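Side-chain contacts in glycoside hydrolase family 81 (Clostridium thermocellum, PDB 6FOP), which probably hydrolyses beta-1,3-glucans such as laminarin, as a family 81 glycoside hydrolase of the Clostridium thermocellum cellulosome: residues A[538-543]-A[592-597]; A[584-589]-A[622-627]; A[283-288]-A[474-479]; A[579-584]-A[615-620]. All coordinates share one frame; numbering follows the deposited sequence.

Interaction 1: A[538-543]-A[592-597]; sequences LYKDIF and PNYIKQ. With MG (magnesium ion), chain B.
Leu538 and Tyr594 form the apolar half of this contact. A single methyl, CD2 of Leu538, lies over one face of the phenol ring as a CH-pi contact, 3.7 Å from the ring centroid and displaced toward the rim on the CG side, so that Leu538 CD2 and Tyr594 CG are 3.4 Å apart. Tyr594 leaves its helix with CG anti to the backbone N (chi1 -179°), which carries the ring across to the 538-543 loop. Its hydroxyl is bound beyond the contact, by Asn550 O and Asn598 ND2, while Phe536 and Tyr621 pack on the same side chain. The polar half is looser. Lys540 bends at chi2 and brings NZ to the ring edge, close to its plane, 3.9 Å from Tyr594 CD1. Lys540 NZ also makes a weak hydrogen bond of 3.4 Å to OE1 of Gln597, whose side chain reaches back from the opposite direction one helical turn further on. On the loop backbone, Lys540 O binds a magnesium ion at 2.5 Å, and a water on that ion donates to Phe543 O. The chemistry is consistent with the doubly bonded tyrosine being the steadier part and the long lysine-glutamine link the weaker.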
loop_
_atom_site.group_PDB
_atom_site.type_symbol
_atom_site.label_atom_id
_atom_site.label_comp_id
_atom_site.label_asym_id
_atom_site.label_seq_id
_atom_site.Cartn_x
_atom_site.Cartn_y
_atom_site.Cartn_z
ATOM N N LEU A 538 -11.281 -7.087 10.646
ATOM C CA LEU A 538 -12.441 -7.973 10.512
ATOM C C LEU A 538 -12.385 -9.203 11.395
ATOM O O LEU A 538 -13.416 -9.699 11.831
ATOM C CB LEU A 538 -12.648 -8.396 9.056
ATOM C CG LEU A 538 -12.937 -7.323 8.019
ATOM C CD1 LEU A 538 -13.262 -8.003 6.704
ATOM C CD2 LEU A 538 -14.095 -6.448 8.450
ATOM N N TYR A 539 -11.173 -9.686 11.657
ATOM C CA TYR A 539 -11.001 -10.921 12.440
ATOM C C TYR A 539 -10.938 -10.639 13.960
ATOM O O TYR A 539 -10.834 -11.563 14.756
ATOM C CB TYR A 539 -9.760 -11.667 11.946
ATOM C CG TYR A 539 -9.891 -12.099 10.509
ATOM C CD1 TYR A 539 -10.517 -13.301 10.175
ATOM C CD2 TYR A 539 -9.433 -11.292 9.478
ATOM C CE1 TYR A 539 -10.664 -13.681 8.846
ATOM C CE2 TYR A 539 -9.595 -11.656 8.149
ATOM C CZ TYR A 539 -10.186 -12.851 7.841
ATOM O OH TYR A 539 -10.324 -13.184 6.508
ATOM N N LYS A 540 -10.973 -9.358 14.329
ATOM C CA LYS A 540 -11.089 -8.920 15.712
ATOM C C LYS A 540 -9.902 -9.367 16.567
ATOM O O LYS A 540 -10.054 -9.612 17.755
ATOM C CB LYS A 540 -12.429 -9.372 16.331
ATOM C CG LYS A 540 -13.669 -9.046 15.507
ATOM C CD LYS A 540 -13.900 -7.563 15.433
ATOM C CE LYS A 540 -15.179 -7.221 14.666
ATOM N NZ LYS A 540 -15.431 -5.745 14.716
ATOM N N ASP A 541 -8.728 -9.446 15.955
ATOM C CA ASP A 541 -7.508 -9.847 16.663
ATOM C C ASP A 541 -6.293 -8.964 16.423
ATOM O O ASP A 541 -5.216 -9.286 16.891
ATOM C CB ASP A 541 -7.172 -11.319 16.389
ATOM C CG ASP A 541 -6.887 -11.617 14.939
ATOM O OD1 ASP A 541 -6.872 -10.688 14.107
ATOM O OD2 ASP A 541 -6.689 -12.813 14.632
ATOM N N ILE A 542 -6.451 -7.847 15.716
ATOM C CA ILE A 542 -5.374 -6.905 15.462
ATOM C C ILE A 542 -5.373 -5.785 16.499
ATOM O O ILE A 542 -4.354 -5.517 17.122
ATOM C CB ILE A 542 -5.447 -6.318 14.031
ATOM C CG1 ILE A 542 -5.484 -7.435 12.972
ATOM C CG2 ILE A 542 -4.295 -5.334 13.812
ATOM C CD1 ILE A 542 -4.234 -8.269 12.880
ATOM N N PHE A 543 -6.516 -5.115 16.670
ATOM C CA PHE A 543 -6.580 -3.920 17.503
ATOM C C PHE A 543 -6.523 -4.291 18.973
ATOM O O PHE A 543 -7.092 -5.296 19.395
ATOM C CB PHE A 543 -7.834 -3.090 17.227
ATOM C CG PHE A 543 -7.950 -2.553 15.818
ATOM C CD1 PHE A 543 -6.863 -2.500 14.934
ATOM C CD2 PHE A 543 -9.170 -2.084 15.372
ATOM C CE1 PHE A 543 -7.005 -1.999 13.649
ATOM C CE2 PHE A 543 -9.304 -1.558 14.097
ATOM C CZ PHE A 543 -8.227 -1.549 13.229
ATOM N N PRO A 592 -20.854 -8.635 5.969
ATOM C CA PRO A 592 -21.990 -7.693 6.129
ATOM C C PRO A 592 -22.250 -7.281 7.580
ATOM O O PRO A 592 -22.710 -6.171 7.799
ATOM C CB PRO A 592 -23.182 -8.439 5.573
ATOM C CG PRO A 592 -22.670 -9.613 4.899
ATOM C CD PRO A 592 -21.240 -9.851 5.235
ATOM N N ASN A 593 -21.976 -8.167 8.552
ATOM C CA ASN A 593 -22.127 -7.793 9.954
ATOM C C ASN A 593 -21.162 -6.679 10.337
ATOM O O ASN A 593 -21.492 -5.854 11.178
ATOM C CB ASN A 593 -21.978 -9.009 10.876
ATOM C CG ASN A 593 -23.057 -10.049 10.634
ATOM O OD1 ASN A 593 -22.775 -11.235 10.456
ATOM N ND2 ASN A 593 -24.297 -9.602 10.613
ATOM N N TYR A 594 -19.960 -6.676 9.741
ATOM C CA TYR A 594 -19.017 -5.589 9.996
ATOM C C TYR A 594 -19.542 -4.275 9.412
ATOM O O TYR A 594 -19.386 -3.223 10.031
ATOM C CB TYR A 594 -17.591 -5.883 9.474
ATOM C CG TYR A 594 -16.654 -4.730 9.787
ATOM C CD1 TYR A 594 -16.169 -4.532 11.084
ATOM C CD2 TYR A 594 -16.313 -3.790 8.811
ATOM C CE1 TYR A 594 -15.371 -3.431 11.390
ATOM C CE2 TYR A 594 -15.517 -2.687 9.108
ATOM C CZ TYR A 594 -15.021 -2.532 10.404
ATOM O OH TYR A 594 -14.241 -1.443 10.702
ATOM N N ILE A 595 -20.158 -4.317 8.222
ATOM C CA ILE A 595 -20.769 -3.086 7.670
ATOM C C ILE A 595 -21.724 -2.466 8.728
ATOM O O ILE A 595 -21.662 -1.279 9.040
ATOM C CB ILE A 595 -21.612 -3.384 6.385
ATOM C CG1 ILE A 595 -20.794 -3.941 5.207
ATOM C CG2 ILE A 595 -22.418 -2.161 5.975
ATOM C CD1 ILE A 595 -19.875 -2.947 4.585
ATOM N N LYS A 596 -22.586 -3.305 9.292
ATOM C CA LYS A 596 -23.535 -2.873 10.325
ATOM C C LYS A 596 -22.823 -2.301 11.554
ATOM O O LYS A 596 -23.139 -1.206 11.993
ATOM C CB LYS A 596 -24.470 -4.026 10.699
ATOM C CG LYS A 596 -25.549 -3.652 11.712
ATOM C CD LYS A 596 -26.388 -2.477 11.232
ATOM C CE LYS A 596 -27.775 -2.387 11.862
ATOM N NZ LYS A 596 -28.393 -1.030 11.728
ATOM N N GLN A 597 -21.816 -3.018 12.066
ATOM C CA GLN A 597 -21.062 -2.564 13.237
ATOM C C GLN A 597 -20.331 -1.252 12.977
ATOM O O GLN A 597 -20.252 -0.378 13.853
ATOM C CB GLN A 597 -20.048 -3.621 13.664
ATOM C CG GLN A 597 -20.617 -4.893 14.256
ATOM C CD GLN A 597 -19.532 -5.938 14.514
ATOM O OE1 GLN A 597 -18.612 -6.120 13.721
ATOM N NE2 GLN A 597 -19.633 -6.616 15.637
HETATM MG MG MG B . -10.446 -7.939 19.577
HETATM O O HOH W 1 -9.039 -6.766 18.133
HETATM O O HOH W 2 -11.976 -6.511 18.497
HETATM O O HOH W 3 -12.165 -9.151 19.994
#

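Interaction 2: A[584-589]-A[622-627]; sequences ASLYLG and YALYDP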
loop_
_atom_site.group_PDB
_atom_site.type_symbol
_atom_site.label_atom_id
_atom_site.label_comp_id
_atom_site.label_asym_id
_atom_site.label_seq_id
_atom_site.Cartn_x
_atom_site.Cartn_y
_atom_site.Cartn_z
ATOM N N ALA A 584 -15.247 -1.983 -8.135
ATOM C CA ALA A 584 -14.218 -2.771 -7.466
ATOM C C ALA A 584 -14.310 -2.667 -5.947
ATOM O O ALA A 584 -13.470 -3.227 -5.251
ATOM C CB ALA A 584 -12.845 -2.371 -7.980
ATOM N N SER A 585 -15.329 -1.978 -5.421
ATOM C CA SER A 585 -15.419 -1.711 -3.980
ATOM C C SER A 585 -16.265 -2.704 -3.216
ATOM O O SER A 585 -16.511 -2.522 -2.022
ATOM C CB SER A 585 -15.911 -0.296 -3.699
ATOM O OG SER A 585 -15.026 0.689 -4.192
ATOM N N LEU A 586 -16.678 -3.789 -3.858
ATOM C CA LEU A 586 -17.476 -4.766 -3.159
ATOM C C LEU A 586 -16.737 -5.412 -1.988
ATOM O O LEU A 586 -17.375 -5.924 -1.069
ATOM C CB LEU A 586 -18.016 -5.823 -4.112
ATOM C CG LEU A 586 -18.985 -5.304 -5.207
ATOM C CD1 LEU A 586 -19.288 -6.383 -6.235
ATOM C CD2 LEU A 586 -20.273 -4.754 -4.604
ATOM N N TYR A 587 -15.393 -5.374 -2.014
ATOM C CA TYR A 587 -14.605 -5.880 -0.897
ATOM C C TYR A 587 -14.993 -5.274 0.422
ATOM O O TYR A 587 -14.802 -5.906 1.454
ATOM C CB TYR A 587 -13.089 -5.668 -1.124
ATOM C CG TYR A 587 -12.638 -4.238 -0.985
ATOM C CD1 TYR A 587 -12.238 -3.721 0.260
ATOM C CD2 TYR A 587 -12.699 -3.358 -2.058
ATOM C CE1 TYR A 587 -11.892 -2.392 0.398
ATOM C CE2 TYR A 587 -12.371 -2.035 -1.928
ATOM C CZ TYR A 587 -11.960 -1.536 -0.690
ATOM O OH TYR A 587 -11.628 -0.212 -0.558
ATOM N N LEU A 588 -15.531 -4.054 0.406
ATOM C CA LEU A 588 -15.939 -3.427 1.658
ATOM C C LEU A 588 -16.960 -4.259 2.423
ATOM O O LEU A 588 -17.051 -4.171 3.647
ATOM C CB LEU A 588 -16.547 -2.054 1.367
ATOM C CG LEU A 588 -15.589 -0.976 0.869
ATOM C CD1 LEU A 588 -16.347 0.258 0.415
ATOM C CD2 LEU A 588 -14.577 -0.624 1.974
ATOM N N GLY A 589 -17.736 -5.033 1.676
ATOM C CA GLY A 589 -18.797 -5.865 2.204
ATOM C C GLY A 589 -18.461 -7.320 2.433
ATOM O O GLY A 589 -19.363 -8.138 2.590
ATOM N N TYR A 622 -23.696 1.290 3.525
ATOM C CA TYR A 622 -24.717 0.572 4.291
ATOM C C TYR A 622 -25.503 -0.379 3.388
ATOM O O TYR A 622 -26.006 -1.410 3.864
ATOM C CB TYR A 622 -25.678 1.524 5.012
ATOM C CG TYR A 622 -26.505 0.846 6.067
ATOM C CD1 TYR A 622 -25.929 0.390 7.249
ATOM C CD2 TYR A 622 -27.875 0.709 5.915
ATOM C CE1 TYR A 622 -26.681 -0.251 8.212
ATOM C CE2 TYR A 622 -28.639 0.066 6.885
ATOM C CZ TYR A 622 -28.044 -0.374 8.048
ATOM O OH TYR A 622 -28.795 -0.997 9.021
ATOM N N ALA A 623 -25.599 -0.042 2.088
ATOM C CA ALA A 623 -26.240 -0.923 1.118
ATOM C C ALA A 623 -25.541 -2.282 0.960
ATOM O O ALA A 623 -26.146 -3.200 0.420
ATOM C CB ALA A 623 -26.331 -0.238 -0.235
ATOM N N LEU A 624 -24.303 -2.420 1.474
ATOM C CA LEU A 624 -23.631 -3.715 1.526
ATOM C C LEU A 624 -24.071 -4.574 2.720
ATOM O O LEU A 624 -23.615 -5.724 2.868
ATOM C CB LEU A 624 -22.122 -3.537 1.497
ATOM C CG LEU A 624 -21.587 -2.886 0.225
ATOM C CD1 LEU A 624 -20.164 -2.372 0.413
ATOM C CD2 LEU A 624 -21.667 -3.854 -0.954
ATOM N N TYR A 625 -25.013 -4.045 3.512
ATOM C CA TYR A 625 -25.726 -4.820 4.541
ATOM C C TYR A 625 -27.250 -4.845 4.269
ATOM O O TYR A 625 -27.863 -5.897 4.280
ATOM C CB TYR A 625 -25.444 -4.194 5.909
ATOM C CG TYR A 625 -26.264 -4.719 7.049
ATOM C CD1 TYR A 625 -26.035 -5.987 7.567
ATOM C CD2 TYR A 625 -27.290 -3.951 7.618
ATOM C CE1 TYR A 625 -26.779 -6.474 8.628
ATOM C CE2 TYR A 625 -28.031 -4.424 8.686
ATOM C CZ TYR A 625 -27.784 -5.685 9.179
ATOM O OH TYR A 625 -28.545 -6.150 10.227
ATOM N N ASP A 626 -27.835 -3.671 4.051
ATOM C CA ASP A 626 -29.298 -3.554 3.882
ATOM C C ASP A 626 -29.597 -2.520 2.793
ATOM O O ASP A 626 -29.816 -1.343 3.087
ATOM C CB ASP A 626 -29.973 -3.198 5.202
ATOM C CG ASP A 626 -31.485 -3.241 5.120
ATOM O OD1 ASP A 626 -32.049 -3.343 3.991
ATOM O OD2 ASP A 626 -32.101 -3.132 6.208
ATOM N N PRO A 627 -29.570 -2.966 1.527
ATOM C CA PRO A 627 -29.827 -2.016 0.443
ATOM C C PRO A 627 -31.229 -1.400 0.440
ATOM O O PRO A 627 -31.390 -0.264 0.008
ATOM C CB PRO A 627 -29.563 -2.812 -0.831
ATOM C CG PRO A 627 -29.285 -4.209 -0.431
ATOM C CD PRO A 627 -29.180 -4.303 1.044
HETATM O O HOH W 4 -21.943 -7.589 1.702
#
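Leu624 is the one side chain that projects from the 622-627 turn into the 584-589 segment, where Leu586, Leu588 and Gly589 receive it. Its CG stands anti to its own carbonyl carbon (chi1 -63°) and chi2 is extended at 163°, a relaxed shape that sends the two methyls to different partners. Leu624 CD1 enters beside the backbone, 3.8 Å from Leu588 CB and equally 3.8 Å from Gly589 N. Leu624 CD2 turns to the neighbouring leucine, 4.0 Å from Leu586 CD2, and those two side chains cross at about a right angle. Leu586 and Leu588 repeat the same leucine conformation, with chi2 of 171° in both, yet they contribute differently: the first meets the contact with its branch end, the second with its CB. At Gly589 the chains come close, its CA lying against Leu624 CB at 4.1 Å. The polar link is indirect, through a water that donates 2.8 Å bonds to both Gly589 O and Leu624 O. The short 3-10 turn 586-588 thus meets the link between helices 615-622 and 627-633, the second of which Asp626 N-caps. Helix 592-606 adds Ile595 against Leu624, and helix 646-659 closes the group with Leu656 on Leu624 and Trp652 on Leu586.

Interaction 3: A[283-288]-A[474-479]; sequences TLRGIM and EGHSWA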
loop_
_atom_site.group_PDB
_atom_site.type_symbol
_atom_site.label_atom_id
_atom_site.label_comp_id
_atom_site.label_asym_id
_atom_site.label_seq_id
_atom_site.Cartn_x
_atom_site.Cartn_y
_atom_site.Cartn_z
ATOM N N THR A 283 3.334 -6.988 18.100
ATOM C CA THR A 283 3.649 -5.755 17.401
ATOM C C THR A 283 2.409 -4.908 17.194
ATOM O O THR A 283 1.281 -5.320 17.451
ATOM C CB THR A 283 4.267 -6.036 16.007
ATOM O OG1 THR A 283 3.231 -6.344 15.049
ATOM C CG2 THR A 283 5.309 -7.150 16.051
ATOM N N LEU A 284 2.640 -3.695 16.714
ATOM C CA LEU A 284 1.549 -2.785 16.418
ATOM C C LEU A 284 0.581 -3.373 15.393
ATOM O O LEU A 284 -0.626 -3.052 15.441
ATOM C CB LEU A 284 2.119 -1.480 15.877
ATOM C CG LEU A 284 1.125 -0.360 15.648
ATOM C CD1 LEU A 284 0.544 0.134 16.965
ATOM C CD2 LEU A 284 1.795 0.767 14.914
ATOM N N ARG A 285 1.088 -4.230 14.507
ATOM C CA ARG A 285 0.294 -4.888 13.454
ATOM C C ARG A 285 -0.357 -6.190 13.907
ATOM O O ARG A 285 -0.905 -6.931 13.102
ATOM C CB ARG A 285 1.166 -5.134 12.208
ATOM C CG ARG A 285 1.639 -3.878 11.500
ATOM C CD ARG A 285 0.573 -3.245 10.600
ATOM N NE ARG A 285 1.156 -2.089 9.933
ATOM C CZ ARG A 285 1.361 -0.894 10.481
ATOM N NH1 ARG A 285 0.810 -0.549 11.662
ATOM N NH2 ARG A 285 2.109 -0.007 9.848
ATOM N N GLY A 286 -0.337 -6.464 15.208
ATOM C CA GLY A 286 -0.792 -7.750 15.713
ATOM C C GLY A 286 0.370 -8.681 15.990
ATOM O O GLY A 286 1.548 -8.276 16.032
ATOM N N ILE A 287 0.050 -9.956 16.126
ATOM C CA ILE A 287 1.065 -10.957 16.370
ATOM C C ILE A 287 1.775 -11.241 15.050
ATOM O O ILE A 287 1.123 -11.509 14.028
ATOM C CB ILE A 287 0.437 -12.265 16.882
ATOM C CG1 ILE A 287 -0.236 -12.041 18.233
ATOM C CG2 ILE A 287 1.443 -13.401 16.931
ATOM C CD1 ILE A 287 0.652 -11.586 19.352
ATOM N N MET A 288 3.105 -11.154 15.072
ATOM C CA MET A 288 3.943 -11.644 13.981
ATOM C C MET A 288 4.368 -13.051 14.327
ATOM O O MET A 288 4.933 -13.278 15.395
ATOM C CB MET A 288 5.164 -10.751 13.715
ATOM C CG MET A 288 4.788 -9.405 13.134
ATOM S SD MET A 288 6.185 -8.350 12.716
ATOM C CE MET A 288 6.510 -8.824 11.008
ATOM N N GLU A 474 4.321 -5.047 4.034
ATOM C CA GLU A 474 3.145 -4.643 4.811
ATOM C C GLU A 474 1.849 -4.934 4.051
ATOM O O GLU A 474 0.791 -4.958 4.672
ATOM C CB GLU A 474 3.186 -3.170 5.223
ATOM C CG GLU A 474 4.249 -2.870 6.262
ATOM C CD GLU A 474 3.897 -1.822 7.286
ATOM O OE1 GLU A 474 2.695 -1.432 7.469
ATOM O OE2 GLU A 474 4.851 -1.410 8.000
ATOM N N GLY A 475 1.938 -5.092 2.729
ATOM C CA GLY A 475 0.773 -5.391 1.906
ATOM C C GLY A 475 -0.162 -4.244 1.630
ATOM O O GLY A 475 -1.306 -4.480 1.249
ATOM N N HIS A 476 0.297 -3.011 1.834
ATOM C CA HIS A 476 -0.520 -1.854 1.564
ATOM C C HIS A 476 0.369 -0.728 1.080
ATOM O O HIS A 476 1.612 -0.847 1.130
ATOM C CB HIS A 476 -1.319 -1.414 2.805
ATOM C CG HIS A 476 -0.450 -0.925 3.914
ATOM N ND1 HIS A 476 0.053 0.361 3.951
ATOM C CD2 HIS A 476 0.093 -1.582 4.967
ATOM C CE1 HIS A 476 0.884 0.464 4.980
ATOM N NE2 HIS A 476 0.894 -0.686 5.624
ATOM N N SER A 477 -0.230 0.387 0.721
ATOM C CA SER A 477 0.462 1.535 0.236
ATOM C C SER A 477 0.782 2.574 1.290
ATOM O O SER A 477 0.224 2.550 2.411
ATOM C CB SER A 477 -0.309 2.122 -0.933
ATOM O OG SER A 477 -0.457 1.173 -1.968
ATOM N N TRP A 478 1.672 3.489 0.914
ATOM C CA TRP A 478 2.106 4.567 1.772
ATOM C C TRP A 478 1.960 5.907 1.052
ATOM O O TRP A 478 2.314 6.052 -0.135
ATOM C CB TRP A 478 3.560 4.404 2.161
ATOM C CG TRP A 478 3.895 3.266 3.081
ATOM C CD1 TRP A 478 4.755 2.245 2.801
ATOM C CD2 TRP A 478 3.494 3.075 4.441
ATOM N NE1 TRP A 478 4.895 1.411 3.878
ATOM C CE2 TRP A 478 4.138 1.897 4.901
ATOM C CE3 TRP A 478 2.617 3.736 5.305
ATOM C CZ2 TRP A 478 4.007 1.441 6.194
ATOM C CZ3 TRP A 478 2.489 3.280 6.599
ATOM C CH2 TRP A 478 3.166 2.115 7.021
ATOM N N ALA A 479 1.446 6.879 1.795
ATOM C CA ALA A 479 1.154 8.198 1.248
ATOM C C ALA A 479 2.318 9.164 1.241
ATOM O O ALA A 479 2.463 9.940 0.294
ATOM C CB ALA A 479 -0.019 8.813 1.976
HETATM O O HOH W 5 1.521 -4.629 7.799
#
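OE1 of Glu474 is gripped by three N-H donors, two from Arg285 and one from His476. Arg285 approaches side-on with both donors aimed at this one oxygen: NH2 lies 2.8 Å from Glu474 OE1 on the syn side, while NE, at 3.0 Å from the same OE1, comes from above the carboxylate plane. OE1 stays within the guanidinium plane, but the two flat groups are turned 64° against each other, so this salt bridge is not the coplanar, two-oxygen kind. The third bond, 2.7 Å from His476 NE2 to Glu474 OE1, arrives on the anti side, tilted about 33° out of the carboxylate plane, and is fairly straight at 159°. His476 ND1 in turn donates to Ser477 O at 2.7 Å, which settles the ring's rotation. Trp478 lies alongside: its CH2 meets the guanidinium edge to edge, 3.7 Å from Arg285 NH2, and one face of its indole carries His476 CE1. Lys129 makes a second salt bridge, to Glu474 OE2, and Arg285 NH2 also donates to Trp556 O. Arg285 sits in the type I turn between strands 280-283 and 286-292; Glu474 lies in the small hairpin 470-471/476-477, where Gly475 and His476 opposite Asp471 form a G1 beta bulge. An Arg-Glu salt bridge and a His-carboxylate hydrogen bond thus share one oxygen, linking the turns of two beta hairpins.

Interaction 4: A[579-584]-A[615-620]; sequences LPITAA and KDIQYM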
loop_
_atom_site.group_PDB
_atom_site.type_symbol
_atom_site.label_atom_id
_atom_site.label_comp_id
_atom_site.label_asym_id
_atom_site.label_seq_id
_atom_site.Cartn_x
_atom_site.Cartn_y
_atom_site.Cartn_z
ATOM N N LEU A 579 -14.440 5.832 0.045
ATOM C CA LEU A 579 -14.459 6.527 -1.242
ATOM C C LEU A 579 -13.087 6.465 -1.934
ATOM O O LEU A 579 -12.031 6.445 -1.264
ATOM C CB LEU A 579 -14.982 7.950 -1.067
ATOM C CG LEU A 579 -14.041 9.001 -0.502
ATOM C CD1 LEU A 579 -13.120 9.591 -1.583
ATOM C CD2 LEU A 579 -14.867 10.113 0.142
ATOM N N PRO A 580 -13.049 6.464 -3.264
ATOM C CA PRO A 580 -14.218 6.423 -4.138
ATOM C C PRO A 580 -14.815 5.020 -4.190
ATOM O O PRO A 580 -14.100 4.029 -4.285
ATOM C CB PRO A 580 -13.647 6.815 -5.495
ATOM C CG PRO A 580 -12.244 6.279 -5.449
ATOM C CD PRO A 580 -11.790 6.427 -4.023
ATOM N N ILE A 581 -16.137 4.954 -4.171
ATOM C CA ILE A 581 -16.820 3.680 -4.314
ATOM C C ILE A 581 -16.968 3.388 -5.809
ATOM O O ILE A 581 -17.652 4.118 -6.513
ATOM C CB ILE A 581 -18.155 3.665 -3.528
ATOM C CG1 ILE A 581 -17.887 3.914 -2.021
ATOM C CG2 ILE A 581 -18.857 2.337 -3.699
ATOM C CD1 ILE A 581 -19.138 4.000 -1.166
ATOM N N THR A 582 -16.314 2.321 -6.282
ATOM C CA THR A 582 -16.374 1.890 -7.678
ATOM C C THR A 582 -16.919 0.463 -7.691
ATOM O O THR A 582 -17.136 -0.145 -6.641
ATOM C CB THR A 582 -15.004 1.923 -8.392
ATOM O OG1 THR A 582 -14.216 0.782 -8.032
ATOM C CG2 THR A 582 -14.240 3.229 -8.108
ATOM N N ALA A 583 -17.061 -0.111 -8.875
ATOM C CA ALA A 583 -17.483 -1.510 -8.952
ATOM C C ALA A 583 -16.379 -2.500 -8.588
ATOM O O ALA A 583 -16.558 -3.705 -8.744
ATOM C CB ALA A 583 -18.045 -1.807 -10.337
ATOM N N ALA A 584 -15.247 -1.983 -8.135
ATOM C CA ALA A 584 -14.218 -2.771 -7.466
ATOM C C ALA A 584 -14.310 -2.667 -5.947
ATOM O O ALA A 584 -13.470 -3.227 -5.251
ATOM C CB ALA A 584 -12.845 -2.371 -7.980
ATOM N N LYS A 615 -23.768 11.529 3.507
ATOM C CA LYS A 615 -24.821 10.516 3.559
ATOM C C LYS A 615 -24.794 9.612 2.321
ATOM O O LYS A 615 -25.111 8.426 2.417
ATOM C CB LYS A 615 -26.201 11.157 3.632
ATOM C CG LYS A 615 -26.565 11.791 4.964
ATOM C CD LYS A 615 -27.994 12.338 4.885
ATOM C CE LYS A 615 -28.587 12.667 6.240
ATOM N NZ LYS A 615 -27.926 13.857 6.825
ATOM N N ASP A 616 -24.444 10.186 1.157
ATOM C CA ASP A 616 -24.291 9.371 -0.065
ATOM C C ASP A 616 -23.260 8.246 0.102
ATOM O O ASP A 616 -23.558 7.072 -0.141
ATOM C CB ASP A 616 -23.998 10.197 -1.322
ATOM C CG ASP A 616 -22.859 11.206 -1.178
ATOM O OD1 ASP A 616 -22.340 11.461 -0.056
ATOM O OD2 ASP A 616 -22.466 11.743 -2.227
ATOM N N ILE A 617 -22.064 8.614 0.561
ATOM C CA ILE A 617 -20.992 7.635 0.777
ATOM C C ILE A 617 -21.468 6.608 1.807
ATOM O O ILE A 617 -21.277 5.397 1.622
ATOM C CB ILE A 617 -19.727 8.327 1.271
ATOM C CG1 ILE A 617 -19.219 9.390 0.304
ATOM C CG2 ILE A 617 -18.632 7.321 1.566
ATOM C CD1 ILE A 617 -18.946 8.925 -1.076
ATOM N N GLN A 618 -22.079 7.085 2.908
ATOM C CA GLN A 618 -22.482 6.164 3.979
ATOM C C GLN A 618 -23.608 5.244 3.567
ATOM O O GLN A 618 -23.650 4.079 3.974
ATOM C CB GLN A 618 -22.871 6.918 5.242
ATOM C CG GLN A 618 -21.704 7.620 5.906
ATOM C CD GLN A 618 -20.684 6.662 6.455
ATOM O OE1 GLN A 618 -20.965 5.483 6.624
ATOM N NE2 GLN A 618 -19.506 7.188 6.795
ATOM N N TYR A 619 -24.551 5.757 2.763
ATOM C CA TYR A 619 -25.640 4.870 2.337
ATOM C C TYR A 619 -25.203 3.881 1.254
ATOM O O TYR A 619 -25.715 2.750 1.222
ATOM C CB TYR A 619 -26.868 5.664 1.899
ATOM C CG TYR A 619 -27.488 6.547 2.965
ATOM C CD1 TYR A 619 -27.358 6.260 4.319
ATOM C CD2 TYR A 619 -28.221 7.660 2.605
ATOM C CE1 TYR A 619 -27.955 7.044 5.293
ATOM C CE2 TYR A 619 -28.807 8.465 3.572
ATOM C CZ TYR A 619 -28.648 8.181 4.909
ATOM O OH TYR A 619 -29.244 8.964 5.867
ATOM N N MET A 620 -24.228 4.247 0.409
ATOM C CA MET A 620 -23.622 3.260 -0.491
ATOM C C MET A 620 -22.940 2.141 0.287
ATOM O O MET A 620 -23.058 0.955 -0.064
ATOM C CB MET A 620 -22.631 3.915 -1.425
ATOM C CG MET A 620 -23.296 4.769 -2.492
ATOM S SD MET A 620 -22.049 5.307 -3.691
ATOM C CE MET A 620 -21.179 6.572 -2.787
#
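Ile581 and Met620 run antiparallel alongside one another where an irregular loop leans on helix 615-622, within the C-terminal domain of family 81, which belongs to the six-hairpin glycosidase clan. Each is deposited in two conformers, so the contacts of Ile581 CD1 given here hold for one copy and are doubtful in detail. Ile581 points at the helix, its chain extended (chi2 177°), and CD1 makes the approach. Ile581 CD1 reaches two residues one helical turn apart, 3.8 Å from Ile617 O and 3.5 Å from Met620 CB. Met620 bends at chi3 and curls its CE back to within 3.7 Å of Ile581 CD1. Leu579, two residues earlier, also faces the helix; its CB meets Ile617 CD1 at 4.1 Å. Pro580, after a cis peptide, turns its CB away from helix 615-622, and its side chain touches Glu496 and Asn499 of helix 494-511. Trp652 of helix 646-659 packs against Ile581 too. Beyond the contact the loop closes into an ST turn, with Ala584 N donating to Thr582 OG1 at 3.0 Å.

Overall arrangement
Interaction 3 comes first along the chain and pins a beta hairpin, 280-283 with 286-292, to the helical C-terminal region; it closes before the others open. Interactions 1, 2 and 4 lie within that region, and their segments alternate in sequence. Interactions 2 and 4 are neighbours, with centres about 8 Å apart, sharing Ala584 and both using the loop between helices 570-575 and 592-606. Helix 592-606 joins interaction 1 to interaction 2, whose centres are about 14 Å apart, through Lys596 and Tyr622. Interaction 3 lies about 17 Å from interaction 1, centre to centre, touching it where Ile542 packs on the backbone oxygen of Arg285. The contacts therefore knit consecutive helices and loops together and tie them to the beta-rich part.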